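Side-chain contacts in transcriptional regulator nlh2 (Aquifex aeolicus, PDB 4G3V), which probably activates sigma54-dependent transcription under the control of its GAF domain: residues T16-G21 with L29-K34; H44-I49 with L55-S60; A48-N53 with K80-G85; V89-K94 with E140-F145; A118-G123 with M158-R163. All blocks are in the same frame, centred on the assembly; numbering follows the deposited sequence.

Contact 1: residues T16-G21 with L29-K34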
# COMPACT_ATOMS: atom_id res chain seq x y z
N THR A 16 -7.27 -2.96 3.73
CA THR A 16 -7.82 -1.62 3.52
C THR A 16 -9.31 -1.59 3.89
O THR A 16 -9.80 -0.63 4.48
CB THR A 16 -7.60 -1.17 2.06
OG1 THR A 16 -6.20 -1.15 1.80
CG2 THR A 16 -8.16 0.21 1.79
N LYS A 17 -10.01 -2.66 3.54
CA LYS A 17 -11.42 -2.80 3.89
C LYS A 17 -11.62 -2.79 5.41
O LYS A 17 -12.49 -2.10 5.93
CB LYS A 17 -11.97 -4.09 3.30
CG LYS A 17 -13.45 -4.31 3.57
CD LYS A 17 -13.97 -5.54 2.80
CE LYS A 17 -15.42 -5.82 3.13
NZ LYS A 17 -15.92 -7.08 2.48
N ILE A 18 -10.80 -3.56 6.13
CA ILE A 18 -10.85 -3.58 7.60
C ILE A 18 -10.57 -2.20 8.19
O ILE A 18 -11.31 -1.70 9.05
CB ILE A 18 -9.84 -4.58 8.16
CG1 ILE A 18 -10.24 -6.01 7.80
CG2 ILE A 18 -9.69 -4.42 9.67
CD1 ILE A 18 -9.09 -6.99 7.90
N LEU A 19 -9.49 -1.57 7.72
CA LEU A 19 -9.04 -0.31 8.29
C LEU A 19 -9.89 0.91 7.92
O LEU A 19 -9.77 1.96 8.55
CB LEU A 19 -7.58 -0.07 7.93
CG LEU A 19 -6.59 -1.13 8.44
CD1 LEU A 19 -5.18 -0.77 8.00
CD2 LEU A 19 -6.67 -1.26 9.96
N THR A 20 -10.74 0.77 6.91
CA THR A 20 -11.69 1.83 6.58
C THR A 20 -13.10 1.54 7.13
O THR A 20 -14.06 2.25 6.81
CB THR A 20 -11.78 2.09 5.06
OG1 THR A 20 -12.10 0.87 4.35
CG2 THR A 20 -10.45 2.65 4.55
N GLY A 21 -13.19 0.51 7.97
CA GLY A 21 -14.41 0.16 8.65
C GLY A 21 -14.55 0.88 9.98
O GLY A 21 -14.03 1.98 10.17
N LEU A 29 -6.38 -3.62 14.54
CA LEU A 29 -5.00 -4.08 14.47
C LEU A 29 -4.93 -5.59 14.57
O LEU A 29 -4.20 -6.23 13.82
CB LEU A 29 -4.15 -3.48 15.59
CG LEU A 29 -4.04 -1.96 15.66
CD1 LEU A 29 -3.05 -1.57 16.76
CD2 LEU A 29 -3.64 -1.38 14.33
N LYS A 30 -5.71 -6.17 15.48
CA LYS A 30 -5.73 -7.61 15.63
C LYS A 30 -6.20 -8.27 14.34
O LYS A 30 -5.65 -9.29 13.95
CB LYS A 30 -6.63 -8.01 16.80
CG LYS A 30 -6.64 -9.49 17.07
CD LYS A 30 -5.29 -9.94 17.66
CE LYS A 30 -5.33 -11.41 18.05
NZ LYS A 30 -4.33 -11.72 19.09
N GLU A 31 -7.23 -7.71 13.70
CA GLU A 31 -7.78 -8.34 12.50
C GLU A 31 -6.76 -8.27 11.35
O GLU A 31 -6.66 -9.20 10.55
CB GLU A 31 -9.10 -7.68 12.10
CG GLU A 31 -9.86 -8.40 11.00
CD GLU A 31 -10.50 -9.71 11.44
OE1 GLU A 31 -10.43 -10.08 12.64
OE2 GLU A 31 -11.08 -10.38 10.56
N VAL A 32 -5.99 -7.19 11.28
CA VAL A 32 -4.89 -7.14 10.31
C VAL A 32 -3.91 -8.31 10.51
O VAL A 32 -3.53 -9.00 9.55
CB VAL A 32 -4.14 -5.80 10.39
CG1 VAL A 32 -2.85 -5.82 9.54
CG2 VAL A 32 -5.05 -4.68 9.96
N LEU A 33 -3.50 -8.56 11.75
CA LEU A 33 -2.56 -9.64 12.01
C LEU A 33 -3.19 -11.00 11.71
O LEU A 33 -2.51 -11.92 11.25
CB LEU A 33 -2.04 -9.58 13.45
CG LEU A 33 -1.30 -8.28 13.80
CD1 LEU A 33 -0.71 -8.31 15.21
CD2 LEU A 33 -0.21 -7.99 12.79
N LYS A 34 -4.48 -11.13 11.98
CA LYS A 34 -5.19 -12.37 11.70
C LYS A 34 -5.20 -12.66 10.20
O LYS A 34 -5.00 -13.80 9.78
CB LYS A 34 -6.62 -12.30 12.24
CG LYS A 34 -7.40 -13.58 12.07
CD LYS A 34 -8.84 -13.40 12.54
CE LYS A 34 -8.91 -12.99 14.00
NZ LYS A 34 -10.32 -12.75 14.43
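Helix-helix packing beside the GAF sheet produces this contact, in which I18 and L19 at the end of helix 4-19 meet E31 and V32 of helix 25-40, the helix that lies against the sheet. The backbones stay well apart, 7.5 Å between I18 CA and V32 CA, and side chains alone bridge the gap. I18 lays its CD1 against the methylene of E31, with CD1 to CG at 3.5 Å, the two side chains crossing at about a right angle. E31 offers carbon here because its chain bends at chi2 (72°), which turns the carboxylate aside; in one of two K34 conformers, NZ forms a salt bridge with E31 OE1. Deeper in, L19 CD2 rests on V32 CG2 at 3.8 Å. With an alanine at E31 the CG methylene is gone, which would probably leave I18 CD1 without its cover. Behind the contact, L19 also packs on L156 and F159 of helix 139-162. T20 faces the dimer partner: its OG1 is hydrogen-bonded to T16 O of its own helix and to G123 N of the second subunit. A buried leucine-valine contact flanked by the aliphatic part of a glutamate thus joins two helices of the GAF fold.

Contact 2: residues H44-I49 with L55-S60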
# COMPACT_ATOMS: atom_id res chain seq x y z
N HIS A 44 3.58 -15.48 13.67
CA HIS A 44 3.93 -14.64 14.81
C HIS A 44 4.13 -13.20 14.37
O HIS A 44 4.88 -12.94 13.43
CB HIS A 44 5.21 -15.14 15.48
CG HIS A 44 5.22 -16.62 15.76
ND1 HIS A 44 4.64 -17.17 16.87
CD2 HIS A 44 5.74 -17.66 15.06
CE1 HIS A 44 4.80 -18.48 16.86
NE2 HIS A 44 5.47 -18.80 15.77
N SER A 45 3.49 -12.26 15.05
CA SER A 45 3.58 -10.87 14.63
C SER A 45 3.11 -9.95 15.72
O SER A 45 2.40 -10.37 16.64
CB SER A 45 2.69 -10.63 13.39
OG SER A 45 1.33 -10.90 13.69
N PHE A 46 3.51 -8.68 15.62
CA PHE A 46 2.99 -7.67 16.51
C PHE A 46 3.04 -6.31 15.86
O PHE A 46 3.77 -6.10 14.90
CB PHE A 46 3.72 -7.69 17.88
CG PHE A 46 5.17 -7.27 17.82
CD1 PHE A 46 5.52 -5.93 17.73
CD2 PHE A 46 6.17 -8.22 17.91
CE1 PHE A 46 6.88 -5.55 17.70
CE2 PHE A 46 7.52 -7.85 17.89
CZ PHE A 46 7.87 -6.52 17.78
N ILE A 47 2.19 -5.41 16.36
CA ILE A 47 2.20 -4.02 15.97
C ILE A 47 2.48 -3.25 17.25
O ILE A 47 1.77 -3.42 18.24
CB ILE A 47 0.86 -3.60 15.34
CG1 ILE A 47 0.68 -4.33 14.01
CG2 ILE A 47 0.80 -2.10 15.13
CD1 ILE A 47 -0.74 -4.28 13.43
N ALA A 48 3.57 -2.48 17.25
CA ALA A 48 3.95 -1.68 18.40
C ALA A 48 3.74 -0.20 18.10
O ALA A 48 3.95 0.25 16.97
CB ALA A 48 5.39 -1.92 18.76
N ILE A 49 3.29 0.54 19.10
CA ILE A 49 2.93 1.93 18.91
C ILE A 49 3.73 2.82 19.84
O ILE A 49 4.04 2.45 20.97
CB ILE A 49 1.43 2.12 19.17
CG1 ILE A 49 0.65 1.27 18.18
CG2 ILE A 49 1.06 3.58 19.06
CD1 ILE A 49 -0.84 1.19 18.45
N LEU A 55 8.25 2.51 22.19
CA LEU A 55 7.27 1.67 21.51
C LEU A 55 6.71 0.64 22.47
O LEU A 55 7.46 -0.01 23.20
CB LEU A 55 7.90 0.90 20.35
CG LEU A 55 8.26 1.62 19.05
CD1 LEU A 55 8.60 0.57 18.00
CD2 LEU A 55 7.15 2.52 18.57
N ARG A 56 5.40 0.48 22.46
CA ARG A 56 4.76 -0.58 23.23
C ARG A 56 3.89 -1.44 22.32
O ARG A 56 3.22 -0.92 21.44
CB ARG A 56 3.88 0.01 24.32
CG ARG A 56 4.66 0.69 25.43
CD ARG A 56 3.92 0.56 26.74
NE ARG A 56 3.78 -0.84 27.14
CZ ARG A 56 2.74 -1.34 27.80
NH1 ARG A 56 1.72 -0.57 28.15
NH2 ARG A 56 2.72 -2.63 28.11
N ILE A 57 3.91 -2.75 22.54
CA ILE A 57 3.07 -3.64 21.76
C ILE A 57 1.60 -3.30 22.01
O ILE A 57 1.14 -3.25 23.16
CB ILE A 57 3.35 -5.12 22.08
CG1 ILE A 57 4.72 -5.50 21.50
CG2 ILE A 57 2.27 -6.01 21.48
CD1 ILE A 57 5.03 -6.98 21.53
N ALA A 58 0.89 -3.04 20.92
CA ALA A 58 -0.53 -2.70 20.95
C ALA A 58 -1.39 -3.89 20.54
O ALA A 58 -2.52 -4.04 21.01
CB ALA A 58 -0.80 -1.54 20.02
N SER A 59 -0.87 -4.72 19.65
CA SER A 59 -1.58 -5.90 19.20
C SER A 59 -0.58 -6.98 18.82
O SER A 59 0.55 -6.69 18.44
CB SER A 59 -2.44 -5.54 17.98
OG SER A 59 -3.34 -6.59 17.69
N SER A 60 -1.00 -8.23 18.92
CA SER A 60 -0.07 -9.32 18.70
C SER A 60 -0.79 -10.55 18.18
O SER A 60 -2.02 -10.66 18.28
CB SER A 60 0.66 -9.66 20.00
OG SER A 60 -0.26 -10.04 21.01
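I47 and S59 pair across two antiparallel strands, and the backbone there is gripped closely: I47 N gives a hydrogen bond to S59 O at 2.9 Å, while I47 O accepts from two donors at once. A58 N reaches that oxygen at 2.8 Å and S59 N at 3.3 Å, both in the plane of the carbonyl. With A58 and S59 both facing I47, this is a classic beta bulge, and it shifts the register by one residue between the S59 and I57 pairs. Past it, I49 and R56 exchange two bonds, R56 N to I49 O being the straighter at 170°. The strands 44-51 and 54-61 form a beta hairpin in the antiparallel sheet of the GAF fold. On the face that carries F46 and A48, I57 sets CD1 over one face of the F46 ring, a CH-pi contact 4.0 Å from the centroid and displaced toward the rim. F46 takes a chi1 of 67°, its CG between the backbone N and the carbonyl carbon, and its ring also meets that of F64 edge to face. A48 CB touches L55 CB more lightly, at 4.1 Å. The looser part is the R56 side chain, partly exposed beyond its firmly paired backbone and bent at chi2 and chi3. Its CB keeps 4.1 Å from I49 O, and its guanidinium has a long, weak ion pair with D68.

Contact 3: residues A48-N53 with K80-G85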
# COMPACT_ATOMS: atom_id res chain seq x y z
N ALA A 48 3.57 -2.48 17.25
CA ALA A 48 3.95 -1.68 18.40
C ALA A 48 3.74 -0.20 18.10
O ALA A 48 3.95 0.25 16.97
CB ALA A 48 5.39 -1.92 18.76
N ILE A 49 3.29 0.54 19.10
CA ILE A 49 2.93 1.93 18.91
C ILE A 49 3.73 2.82 19.84
O ILE A 49 4.04 2.45 20.97
CB ILE A 49 1.43 2.12 19.17
CG1 ILE A 49 0.65 1.27 18.18
CG2 ILE A 49 1.06 3.58 19.06
CD1 ILE A 49 -0.84 1.19 18.45
N ARG A 50 4.04 4.02 19.34
CA ARG A 50 4.83 5.00 20.08
C ARG A 50 4.02 5.66 21.17
O ARG A 50 2.96 6.23 20.92
CB ARG A 50 5.32 6.07 19.12
CG ARG A 50 6.32 7.03 19.71
CD ARG A 50 6.93 7.83 18.57
NE ARG A 50 8.09 8.61 18.95
CZ ARG A 50 8.99 9.06 18.08
NH1 ARG A 50 8.86 8.78 16.78
NH2 ARG A 50 10.04 9.77 18.49
N GLU A 51 4.52 5.57 22.39
CA GLU A 51 3.94 6.30 23.52
C GLU A 51 5.06 7.15 24.10
O GLU A 51 5.98 6.62 24.71
CB GLU A 51 3.40 5.32 24.57
CG GLU A 51 2.36 4.35 24.02
CD GLU A 51 1.93 3.31 25.05
OE1 GLU A 51 2.46 3.34 26.18
OE2 GLU A 51 1.07 2.47 24.71
N GLY A 52 4.97 8.46 23.89
CA GLY A 52 6.06 9.35 24.23
C GLY A 52 7.23 9.10 23.29
O GLY A 52 7.16 9.43 22.10
N ASN A 53 8.29 8.50 23.81
CA ASN A 53 9.44 8.14 22.98
C ASN A 53 9.78 6.65 23.11
O ASN A 53 10.93 6.26 22.96
CB ASN A 53 10.67 9.00 23.35
CG ASN A 53 11.61 9.20 22.17
OD1 ASN A 53 11.17 9.32 21.02
ND2 ASN A 53 12.91 9.24 22.44
N LYS A 80 15.61 -0.39 16.15
CA LYS A 80 16.35 0.30 15.10
C LYS A 80 15.42 0.84 14.02
O LYS A 80 15.61 1.94 13.51
CB LYS A 80 17.43 -0.60 14.50
CG LYS A 80 18.65 -0.76 15.39
CD LYS A 80 19.57 -1.86 14.88
CE LYS A 80 20.90 -1.84 15.60
NZ LYS A 80 20.74 -2.00 17.07
N VAL A 81 14.39 0.07 13.68
CA VAL A 81 13.41 0.53 12.70
C VAL A 81 12.70 1.75 13.27
O VAL A 81 12.44 2.72 12.55
CB VAL A 81 12.40 -0.57 12.34
CG1 VAL A 81 11.31 -0.02 11.42
CG2 VAL A 81 13.12 -1.75 11.67
N PHE A 82 12.40 1.70 14.56
CA PHE A 82 11.79 2.81 15.29
C PHE A 82 12.64 4.06 15.17
O PHE A 82 12.15 5.14 14.84
CB PHE A 82 11.63 2.39 16.76
CG PHE A 82 11.06 3.45 17.67
CD1 PHE A 82 10.31 4.51 17.19
CD2 PHE A 82 11.28 3.37 19.04
CE1 PHE A 82 9.80 5.48 18.07
CE2 PHE A 82 10.77 4.33 19.92
CZ PHE A 82 10.03 5.38 19.44
N GLN A 83 13.94 3.91 15.40
CA GLN A 83 14.88 5.03 15.40
C GLN A 83 15.07 5.67 14.03
O GLN A 83 15.00 6.90 13.91
CB GLN A 83 16.24 4.56 15.90
CG GLN A 83 17.30 5.64 15.83
CD GLN A 83 18.69 5.10 16.04
OE1 GLN A 83 18.86 4.06 16.68
NE2 GLN A 83 19.70 5.79 15.49
N ARG A 84 15.31 4.85 13.02
CA ARG A 84 15.69 5.36 11.70
C ARG A 84 14.54 5.49 10.74
O ARG A 84 14.66 6.20 9.74
CB ARG A 84 16.74 4.46 11.06
CG ARG A 84 18.03 4.46 11.81
CD ARG A 84 19.20 3.94 10.97
NE ARG A 84 20.37 3.83 11.84
CZ ARG A 84 21.15 4.85 12.16
NH1 ARG A 84 20.95 6.05 11.62
NH2 ARG A 84 22.15 4.65 12.99
N GLY A 85 13.43 4.81 11.02
CA GLY A 85 12.28 4.89 10.15
C GLY A 85 12.56 4.22 8.81
O GLY A 85 12.01 4.61 7.79
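F82 is the residue most deeply engaged here, reaching from helix 76-84 to R50 and N53, where the hairpin of strands 44-51 and 54-61 turns in the GAF domain. Helix and strand backbones stand apart, with R50 CA and F82 CA separated by 8.7 Å, and the phenyl ring spans the distance. Its CG lies anti to the backbone N (chi1 178°), which sends the ring outward from the helix toward the hairpin. There it meets R50 edge first: the ring and guanidinium planes are 89° apart, and CE1 sits over one face of the guanidinium, 3.7 Å from NH1. This perpendicular meeting differs from a cation-pi stack, since the positive group lies at the ring's edge. R50 runs extended from CG to NE, and its CD also comes within 3.7 Å of F82 CE1. Two hydrogen bonds limit the guanidinium's rotation: NH1 donates to V126 O on the neighbouring strand, and NH2 to the side chain of N53. K73, of like charge, lies close to the same end. On its other flank the F82 edge faces backbone, with CE2 at 3.6 Å from N53 O, while L55 packs on the ring from strand 54-61. N53 thus takes part twice, its amide serving the arginine: R50 NH2 lies 2.8 Å from N53 OD1, nearly in line with the C=O bond, though the bond is bent at the hydrogen (139°).

Contact 4: residues V89-K94 with E140-F145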
# COMPACT_ATOMS: atom_id res chain seq x y z
N VAL A 89 15.11 -6.35 7.21
CA VAL A 89 14.75 -7.68 6.72
C VAL A 89 15.90 -8.60 7.11
O VAL A 89 16.99 -8.53 6.52
CB VAL A 89 14.59 -7.65 5.19
CG1 VAL A 89 14.23 -9.03 4.65
CG2 VAL A 89 13.55 -6.60 4.80
N ILE A 90 15.68 -9.45 8.12
CA ILE A 90 16.76 -10.24 8.71
C ILE A 90 16.53 -11.72 8.53
O ILE A 90 15.74 -12.31 9.26
CB ILE A 90 16.88 -10.02 10.23
CG1 ILE A 90 16.96 -8.53 10.56
CG2 ILE A 90 18.10 -10.78 10.78
CD1 ILE A 90 18.19 -7.84 10.04
N PRO A 91 17.23 -12.34 7.57
CA PRO A 91 17.14 -13.78 7.35
C PRO A 91 17.75 -14.53 8.53
O PRO A 91 18.66 -14.00 9.17
CB PRO A 91 17.98 -14.00 6.09
CG PRO A 91 18.40 -12.67 5.61
CD PRO A 91 18.27 -11.72 6.73
N ASN A 92 17.24 -15.72 8.82
CA ASN A 92 17.84 -16.56 9.85
C ASN A 92 18.07 -15.78 11.14
O ASN A 92 19.17 -15.81 11.71
CB ASN A 92 19.16 -17.13 9.33
CG ASN A 92 19.07 -17.54 7.86
OD1 ASN A 92 19.82 -17.04 7.01
ND2 ASN A 92 18.13 -18.44 7.55
N VAL A 93 17.02 -15.08 11.58
CA VAL A 93 17.14 -14.08 12.64
C VAL A 93 17.58 -14.72 13.94
O VAL A 93 18.22 -14.09 14.78
CB VAL A 93 15.80 -13.31 12.84
CG1 VAL A 93 14.68 -14.26 13.26
CG2 VAL A 93 15.97 -12.19 13.86
N LYS A 94 17.25 -16.00 14.09
CA LYS A 94 17.56 -16.76 15.29
C LYS A 94 19.04 -16.59 15.63
O LYS A 94 19.41 -16.50 16.81
CB LYS A 94 17.21 -18.24 15.03
CG LYS A 94 17.24 -19.16 16.24
CD LYS A 94 16.76 -20.55 15.83
CE LYS A 94 17.02 -21.60 16.90
NZ LYS A 94 16.27 -21.32 18.15
N GLU A 140 15.66 -14.58 -1.88
CA GLU A 140 14.95 -13.88 -2.94
C GLU A 140 13.48 -13.65 -2.59
O GLU A 140 13.01 -12.52 -2.58
CB GLU A 140 15.08 -14.65 -4.25
CG GLU A 140 14.76 -13.81 -5.48
CD GLU A 140 15.43 -14.33 -6.73
OE1 GLU A 140 16.27 -15.25 -6.61
OE2 GLU A 140 15.12 -13.82 -7.82
N SER A 141 12.75 -14.73 -2.31
CA SER A 141 11.35 -14.63 -1.92
C SER A 141 11.16 -13.80 -0.65
O SER A 141 10.08 -13.27 -0.39
CB SER A 141 10.77 -16.03 -1.71
OG SER A 141 11.51 -16.74 -0.73
N LEU A 142 12.21 -13.69 0.15
CA LEU A 142 12.16 -12.86 1.35
C LEU A 142 12.09 -11.39 0.95
O LEU A 142 11.34 -10.60 1.53
CB LEU A 142 13.38 -13.13 2.23
CG LEU A 142 13.54 -12.25 3.46
CD1 LEU A 142 12.29 -12.25 4.32
CD2 LEU A 142 14.73 -12.73 4.27
N GLU A 143 12.88 -11.01 -0.06
CA GLU A 143 12.91 -9.63 -0.53
C GLU A 143 11.56 -9.20 -1.10
O GLU A 143 11.11 -8.08 -0.89
CB GLU A 143 14.02 -9.43 -1.56
CG GLU A 143 15.43 -9.48 -0.97
CD GLU A 143 16.53 -9.32 -2.03
OE1 GLU A 143 16.24 -8.76 -3.11
OE2 GLU A 143 17.67 -9.77 -1.78
N ASN A 144 10.91 -10.11 -1.83
CA ASN A 144 9.60 -9.81 -2.38
C ASN A 144 8.57 -9.61 -1.28
O ASN A 144 7.74 -8.70 -1.33
CB ASN A 144 9.15 -10.92 -3.32
CG ASN A 144 7.75 -10.69 -3.87
OD1 ASN A 144 7.54 -9.81 -4.71
ND2 ASN A 144 6.79 -11.49 -3.41
N PHE A 145 8.62 -10.47 -0.27
CA PHE A 145 7.67 -10.43 0.82
C PHE A 145 7.83 -9.12 1.60
O PHE A 145 6.84 -8.53 2.07
CB PHE A 145 7.90 -11.62 1.74
CG PHE A 145 6.73 -11.95 2.60
CD1 PHE A 145 5.71 -12.74 2.11
CD2 PHE A 145 6.66 -11.50 3.89
CE1 PHE A 145 4.63 -13.06 2.90
CE2 PHE A 145 5.58 -11.81 4.69
CZ PHE A 145 4.57 -12.59 4.20
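L142 of helix 139-162 reaches the edge strand 88-90 at V89, and P91 just past the strand's end; here the helix packs on the edge of the antiparallel sheet of the GAF fold. The contact across the two segments is made by aliphatic groups, without a hydrogen bond or salt bridge. V89 and L142 point at each other tip to tip: V89 CG1 lies 3.5 Å from L142 CG and 3.8 Å from each of its methyls, CD1 and CD2, so that one valine methyl sits in the fork of the leucine. The torsions on both sides serve this meeting, for V89 holds CG1 anti to its own amide nitrogen (chi1 179°), and L142 does the same with CG (chi1 175°). P91 approaches differently. Its ring crosses the leucine at about a right angle, and CG and CB both come to 3.9 Å from L142 CD2, a lighter touch on one branch.

Other packing partners of L142 include A114 and I116 of strand 113-122, and F136, which makes it a bridge from the helix to two adjacent strands. Replacing L142 with an alanine is likely to open a gap beneath V89 CG1 and take away the contact of P91 with the helix.

Polar bonding occurs to the sides of this patch: N92 ND2 donates to E111 O, and S141 N to D138 OD1. Between these two segments the join rests on apolar packing, probably with a hydrophobic contribution, and no hydrogen bond sets its direction.

Contact 5: residues A118-G123 with M158-R163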
# COMPACT_ATOMS: atom_id res chain seq x y z
N ALA A 118 8.82 -3.17 9.73
CA ALA A 118 8.60 -2.00 8.89
C ALA A 118 7.98 -0.88 9.71
O ALA A 118 7.11 -1.12 10.58
CB ALA A 118 7.70 -2.33 7.72
N PRO A 119 8.38 0.35 9.42
CA PRO A 119 7.87 1.50 10.17
C PRO A 119 6.44 1.83 9.78
O PRO A 119 6.00 1.58 8.64
CB PRO A 119 8.82 2.63 9.78
CG PRO A 119 9.28 2.28 8.42
CD PRO A 119 9.30 0.76 8.34
N ILE A 120 5.72 2.38 10.75
CA ILE A 120 4.38 2.91 10.57
C ILE A 120 4.51 4.41 10.77
O ILE A 120 4.77 4.87 11.88
CB ILE A 120 3.42 2.32 11.62
CG1 ILE A 120 3.29 0.81 11.43
CG2 ILE A 120 2.05 2.97 11.53
CD1 ILE A 120 2.61 0.09 12.59
N LYS A 121 4.33 5.17 9.68
CA LYS A 121 4.61 6.60 9.68
C LYS A 121 3.38 7.45 9.42
O LYS A 121 2.58 7.14 8.54
CB LYS A 121 5.63 6.92 8.60
CG LYS A 121 7.01 6.35 8.87
CD LYS A 121 8.04 6.96 7.93
CE LYS A 121 9.37 6.29 8.06
NZ LYS A 121 10.39 6.92 7.17
N VAL A 122 3.29 8.53 10.18
CA VAL A 122 2.27 9.55 9.98
C VAL A 122 2.96 10.89 9.73
O VAL A 122 3.72 11.40 10.59
CB VAL A 122 1.36 9.67 11.20
CG1 VAL A 122 0.33 10.77 10.98
CG2 VAL A 122 0.69 8.34 11.51
N GLY A 123 2.72 11.45 8.56
CA GLY A 123 3.40 12.68 8.15
C GLY A 123 4.91 12.46 8.07
O GLY A 123 5.69 13.39 8.28
N MET A 158 -1.77 5.30 7.63
CA MET A 158 -3.02 5.98 7.27
C MET A 158 -4.04 5.77 8.39
O MET A 158 -4.74 6.69 8.78
CB MET A 158 -3.59 5.44 5.96
CG MET A 158 -2.74 5.68 4.72
SD MET A 158 -2.65 7.39 4.19
CE MET A 158 -4.37 7.81 3.96
N PHE A 159 -4.11 4.53 8.88
CA PHE A 159 -5.07 4.18 9.93
C PHE A 159 -4.79 4.97 11.22
O PHE A 159 -5.72 5.44 11.88
CB PHE A 159 -5.01 2.69 10.23
CG PHE A 159 -6.08 2.22 11.19
CD1 PHE A 159 -7.41 2.27 10.84
CD2 PHE A 159 -5.74 1.73 12.44
CE1 PHE A 159 -8.39 1.83 11.72
CE2 PHE A 159 -6.70 1.28 13.32
CZ PHE A 159 -8.03 1.33 12.96
N PHE A 160 -3.52 5.09 11.58
CA PHE A 160 -3.15 5.87 12.77
C PHE A 160 -3.62 7.33 12.64
O PHE A 160 -4.09 7.94 13.62
CB PHE A 160 -1.63 5.84 13.01
CG PHE A 160 -1.11 4.55 13.62
CD1 PHE A 160 -1.77 3.34 13.46
CD2 PHE A 160 0.07 4.56 14.35
CE1 PHE A 160 -1.27 2.17 14.02
CE2 PHE A 160 0.59 3.40 14.91
CZ PHE A 160 -0.08 2.20 14.74
N LYS A 161 -3.48 7.89 11.45
CA LYS A 161 -3.96 9.24 11.17
C LYS A 161 -5.49 9.30 11.26
O LYS A 161 -6.06 10.22 11.86
CB LYS A 161 -3.49 9.67 9.77
CG LYS A 161 -3.93 11.08 9.34
CD LYS A 161 -3.28 12.17 10.15
CE LYS A 161 -3.78 13.55 9.73
NZ LYS A 161 -3.03 14.64 10.36
N LEU A 162 -6.14 8.29 10.69
CA LEU A 162 -7.60 8.21 10.71
C LEU A 162 -8.13 8.25 12.14
O LEU A 162 -9.13 8.92 12.42
CB LEU A 162 -8.04 6.91 10.03
CG LEU A 162 -9.53 6.69 9.85
CD1 LEU A 162 -10.17 7.86 9.13
CD2 LEU A 162 -9.76 5.40 9.08
N ARG A 163 -7.47 7.53 13.03
CA ARG A 163 -7.95 7.37 14.39
C ARG A 163 -7.27 8.31 15.38
O ARG A 163 -7.42 8.16 16.59
CB ARG A 163 -7.77 5.91 14.81
CG ARG A 163 -8.52 4.94 13.90
CD ARG A 163 -10.03 5.22 13.93
NE ARG A 163 -10.78 4.22 13.19
CZ ARG A 163 -11.26 3.09 13.71
NH1 ARG A 163 -11.08 2.81 15.00
NH2 ARG A 163 -11.91 2.25 12.94
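The F160 ring presents one face to I120, whose CG2 stands over the ring centre. That methyl lies 3.8 Å from the centroid and 14° off the ring normal, a well-aligned CH-pi contact. I120 CD1 comes in beside it, 4.0 Å from F160 CZ, so both branches of the isoleucine meet the ring, and the two side chains cross at about a right angle. Within the helix end itself, R163 CG lies over one face of the F159 ring, while F159 CE1 sits over one face of the R163 guanidinium, near its rim. F159 also meets the ring of F25 with nearly parallel planes, and R163 NH2 donates to Y23 O.

Strand 118-122 and helix 158-162 cross at 44°, their axes 7.6 Å apart, as the long C-terminal helix packs over the antiparallel sheet of the GAF fold. I120 and V122, two residues apart on the strand, both turn toward the helix, while K121 between them points away and bonds through NZ to G85 O.

V122 divides its two methyls between neighbouring helix residues. CG2 rests on F160 CB at 3.7 Å, and CG1 meets the aliphatic part of K161 at CD, 4.0 Å away. K161 turns at chi2 (67°), which brings its CD across the valine before the chain runs on to its ammonium, where D22 of the second subunit forms a long, weak ion pair. G123 N, just past the strand's end, donates a hydrogen bond to T20 OG1 of the second subunit.

Overall arrangement
Contacts 1 and 2 are the most buried, yet chemically opposed: the first joins two helices through side chains, the second two strands chiefly through backbone bonds. They meet where K30 NZ reaches S60 O. Contact 3 shares A48 and I49 with contact 2 and adds a polar, partly buried fringe at the hairpin turn. Contacts 4 and 5 both use helix 139-162 against the sheet, on opposite sides of the chain's centre with centres 24 Å apart; one is purely aliphatic, the other includes an aromatic ring. I47 and I49 connect contact 2 to contact 5 through I120 and F160. Contacts 1 and 5 also touch the second subunit, linking the helical layer to dimer assembly.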